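Propionate kinase (Francisella tularensis subsp. tularensis, PDB 3KHY) probably transfers the gamma-phosphate of ATP to a short-chain carboxylate such as acetate or propionate, reversibly and with magnesium. Local coordinates at residues K15-S24 with E373-Q381. Residues are numbered along the deposited sequence; the frame is centred on the assembly and turned at random.
Sequences KFALINPHTS and ELMIAQETQ
Strand 15-20, carrying Ile-19 and Ala-17, passes helix 373-381 with the two short axes 8.7 Å apart and their N-to-C directions diverging by 59°. Ile-19 packs against the helix with both branches: CG2 lies 3.8 Å from Ala-377 CB, while CD1 reaches Glu-373 O at 3.4 Å. Alanine suits position 377 because its lone methyl lets this branched side chain settle close to the helix. Leu-374, with CG anti to the backbone N (chi1 178°), sets CD1 between Ile-19 CG2 and Ser-24 CA, while CD2 meets Ser-24 CB at 3.9 Å. At the other end, extended Lys-15 crosses Glu-373 at about a right angle, and NZ donates to the anti lone pair of Glu-373 OE2 (2.8 Å) within a salt bridge, tying a predicted ATP-binding lysine to the neighbour of Glu-372, a predicted magnesium ligand. Gln-381 lies beside Pro-21, its buried OE1 lacking a modelled partner. A water accepts from Gln-378 NE2 and bonds Ser-24 OG. Asparagine suits position 20: its OD1 caps His-22 N in an Asx turn, extended by Thr-23 N to an Asx motif. In this actin-like ATPase-clan fold, the C-terminal helix packs on one face of the N-terminal sheet: Ile-376 touches strands 3-9, 79-86 and 137-141, and selenomethionine Met-375 faces helix 175-188.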
loop_
_atom_site.group_PDB
_atom_site.type_symbol
_atom_site.label_atom_id
_atom_site.label_comp_id
_atom_site.label_asym_id
_atom_site.label_seq_id
_atom_site.Cartn_x
_atom_site.Cartn_y
_atom_site.Cartn_z
ATOM N N LYS A 15 19.131 18.464 17.871
ATOM C CA LYS A 15 19.300 19.324 16.718
ATOM C C LYS A 15 18.703 20.676 17.075
ATOM O O LYS A 15 17.609 20.734 17.629
ATOM C CB LYS A 15 18.574 18.725 15.523
ATOM C CG LYS A 15 18.573 19.614 14.309
ATOM C CD LYS A 15 17.652 19.065 13.247
ATOM C CE LYS A 15 17.540 20.025 12.081
ATOM N NZ LYS A 15 16.737 19.420 10.986
ATOM N N PHE A 16 19.413 21.763 16.790
ATOM C CA PHE A 16 18.899 23.077 17.172
ATOM C C PHE A 16 19.092 24.166 16.123
ATOM O O PHE A 16 19.974 24.079 15.271
ATOM C CB PHE A 16 19.482 23.528 18.523
ATOM C CG PHE A 16 20.982 23.633 18.538
ATOM C CD1 PHE A 16 21.609 24.799 18.139
ATOM C CD2 PHE A 16 21.760 22.573 18.963
ATOM C CE1 PHE A 16 22.985 24.905 18.161
ATOM C CE2 PHE A 16 23.133 22.671 18.984
ATOM C CZ PHE A 16 23.745 23.841 18.583
ATOM N N ALA A 17 18.252 25.191 16.197
ATOM C CA ALA A 17 18.383 26.349 15.328
ATOM C C ALA A 17 17.828 27.582 16.014
ATOM O O ALA A 17 16.853 27.506 16.766
ATOM C CB ALA A 17 17.655 26.110 14.009
ATOM N N LEU A 18 18.452 28.717 15.742
ATOM C CA LEU A 18 17.988 29.995 16.246
ATOM C C LEU A 18 17.452 30.783 15.067
ATOM O O LEU A 18 18.200 31.124 14.150
ATOM C CB LEU A 18 19.156 30.741 16.872
ATOM C CG LEU A 18 18.809 31.894 17.805
ATOM C CD1 LEU A 18 17.784 31.450 18.844
ATOM C CD2 LEU A 18 20.086 32.386 18.467
ATOM N N ILE A 19 16.156 31.070 15.083
ATOM C CA ILE A 19 15.503 31.618 13.908
ATOM C C ILE A 19 14.756 32.910 14.233
ATOM O O ILE A 19 14.135 33.028 15.281
ATOM C CB ILE A 19 14.550 30.569 13.298
ATOM C CG1 ILE A 19 15.369 29.389 12.773
ATOM C CG2 ILE A 19 13.683 31.165 12.177
ATOM C CD1 ILE A 19 14.540 28.203 12.402
ATOM N N ASN A 20 14.851 33.885 13.337
ATOM C CA ASN A 20 14.054 35.097 13.446
ATOM C C ASN A 20 12.837 34.940 12.564
ATOM O O ASN A 20 12.953 34.955 11.337
ATOM C CB ASN A 20 14.872 36.322 13.025
ATOM C CG ASN A 20 14.100 37.621 13.185
ATOM O OD1 ASN A 20 12.965 37.742 12.726
ATOM N ND2 ASN A 20 14.715 38.601 13.841
ATOM N N PRO A 21 11.659 34.778 13.187
ATOM C CA PRO A 21 10.412 34.460 12.480
ATOM C C PRO A 21 9.966 35.580 11.546
ATOM O O PRO A 21 9.255 35.331 10.575
ATOM C CB PRO A 21 9.385 34.312 13.611
ATOM C CG PRO A 21 10.171 34.239 14.873
ATOM C CD PRO A 21 11.441 34.972 14.630
ATOM N N HIS A 22 10.396 36.802 11.831
ATOM C CA HIS A 22 9.951 37.957 11.065
ATOM C C HIS A 22 10.783 38.180 9.805
ATOM O O HIS A 22 10.259 38.602 8.774
ATOM C CB HIS A 22 9.947 39.199 11.955
ATOM C CG HIS A 22 9.275 38.979 13.275
ATOM N ND1 HIS A 22 9.977 38.811 14.448
ATOM C CD2 HIS A 22 7.965 38.868 13.598
ATOM C CE1 HIS A 22 9.126 38.623 15.442
ATOM N NE2 HIS A 22 7.900 38.653 14.952
ATOM N N THR A 23 12.075 37.882 9.886
ATOM C CA THR A 23 12.957 38.010 8.733
ATOM C C THR A 23 13.144 36.664 8.045
ATOM O O THR A 23 13.653 36.595 6.926
ATOM C CB THR A 23 14.339 38.549 9.136
ATOM O OG1 THR A 23 14.973 37.618 10.019
ATOM C CG2 THR A 23 14.202 39.889 9.836
ATOM N N SER A 24 12.737 35.599 8.732
ATOM C CA SER A 24 12.855 34.232 8.217
ATOM C C SER A 24 14.290 33.726 8.229
ATOM O O SER A 24 14.585 32.683 7.652
ATOM C CB SER A 24 12.290 34.116 6.800
ATOM O OG SER A 24 10.893 34.346 6.785
ATOM N N GLU A 373 12.396 23.932 10.083
ATOM C CA GLU A 373 12.793 24.674 11.279
ATOM C C GLU A 373 12.125 26.045 11.277
ATOM O O GLU A 373 11.639 26.502 12.304
ATOM C CB GLU A 373 14.324 24.815 11.366
ATOM C CG GLU A 373 15.095 23.495 11.322
ATOM C CD GLU A 373 15.152 22.879 9.912
ATOM O OE1 GLU A 373 14.869 23.582 8.915
ATOM O OE2 GLU A 373 15.481 21.678 9.803
ATOM N N LEU A 374 12.090 26.695 10.119
ATOM C CA LEU A 374 11.368 27.964 9.991
ATOM C C LEU A 374 9.876 27.791 10.272
ATOM O O LEU A 374 9.254 28.631 10.919
ATOM C CB LEU A 374 11.580 28.579 8.600
ATOM C CG LEU A 374 10.847 29.888 8.289
ATOM C CD1 LEU A 374 11.182 30.963 9.316
ATOM C CD2 LEU A 374 11.195 30.377 6.880
HETATM N N MSE A 375 9.300 26.696 9.782
HETATM C CA MSE A 375 7.885 26.445 9.991
HETATM C C MSE A 375 7.593 26.286 11.481
HETATM O O MSE A 375 6.597 26.791 11.984
HETATM C CB MSE A 375 7.451 25.186 9.239
HETATM C CG MSE A 375 5.960 24.912 9.314
HETATM SE SE MSE A 375 4.890 26.267 8.368
HETATM C CE MSE A 375 3.140 25.734 8.986
ATOM N N ILE A 376 8.456 25.555 12.176
ATOM C CA ILE A 376 8.292 25.379 13.610
ATOM C C ILE A 376 8.396 26.737 14.314
ATOM O O ILE A 376 7.636 27.018 15.238
ATOM C CB ILE A 376 9.327 24.398 14.169
ATOM C CG1 ILE A 376 8.960 22.962 13.777
ATOM C CG2 ILE A 376 9.423 24.515 15.680
ATOM C CD1 ILE A 376 10.067 21.957 14.111
ATOM N N ALA A 377 9.322 27.583 13.865
ATOM C CA ALA A 377 9.478 28.920 14.446
ATOM C C ALA A 377 8.238 29.775 14.202
ATOM O O ALA A 377 7.809 30.521 15.082
ATOM C CB ALA A 377 10.715 29.615 13.899
ATOM N N GLN A 378 7.656 29.656 13.010
ATOM C CA GLN A 378 6.440 30.405 12.685
ATOM C C GLN A 378 5.231 29.920 13.478
ATOM O O GLN A 378 4.413 30.726 13.934
ATOM C CB GLN A 378 6.145 30.339 11.187
ATOM C CG GLN A 378 7.154 31.074 10.322
ATOM C CD GLN A 378 6.953 30.799 8.848
ATOM O OE1 GLN A 378 6.268 29.846 8.471
ATOM N NE2 GLN A 378 7.558 31.623 8.004
ATOM N N GLU A 379 5.103 28.602 13.622
ATOM C CA GLU A 379 4.027 28.022 14.423
ATOM C C GLU A 379 4.128 28.469 15.873
ATOM O O GLU A 379 3.122 28.715 16.544
ATOM C CB GLU A 379 4.100 26.496 14.363
ATOM C CG GLU A 379 3.673 25.934 13.033
ATOM C CD GLU A 379 2.179 26.005 12.880
ATOM O OE1 GLU A 379 1.484 25.360 13.692
ATOM O OE2 GLU A 379 1.704 26.717 11.972
ATOM N N THR A 380 5.359 28.552 16.358
ATOM C CA THR A 380 5.615 28.930 17.745
ATOM C C THR A 380 5.285 30.408 17.971
ATOM O O THR A 380 4.546 30.752 18.889
ATOM C CB THR A 380 7.079 28.636 18.128
ATOM O OG1 THR A 380 7.317 27.223 18.028
ATOM C CG2 THR A 380 7.380 29.109 19.558
ATOM N N GLN A 381 5.822 31.267 17.114
ATOM C CA GLN A 381 5.534 32.698 17.151
ATOM C C GLN A 381 4.023 32.966 17.171
ATOM O O GLN A 381 3.540 33.846 17.888
ATOM C CB GLN A 381 6.164 33.380 15.935
ATOM C CG GLN A 381 5.795 34.848 15.767
ATOM C CD GLN A 381 6.445 35.733 16.804
ATOM O OE1 GLN A 381 7.460 35.368 17.399
ATOM N NE2 GLN A 381 5.868 36.909 17.024
HETATM O O HOH W 1 8.424 33.896 8.839
#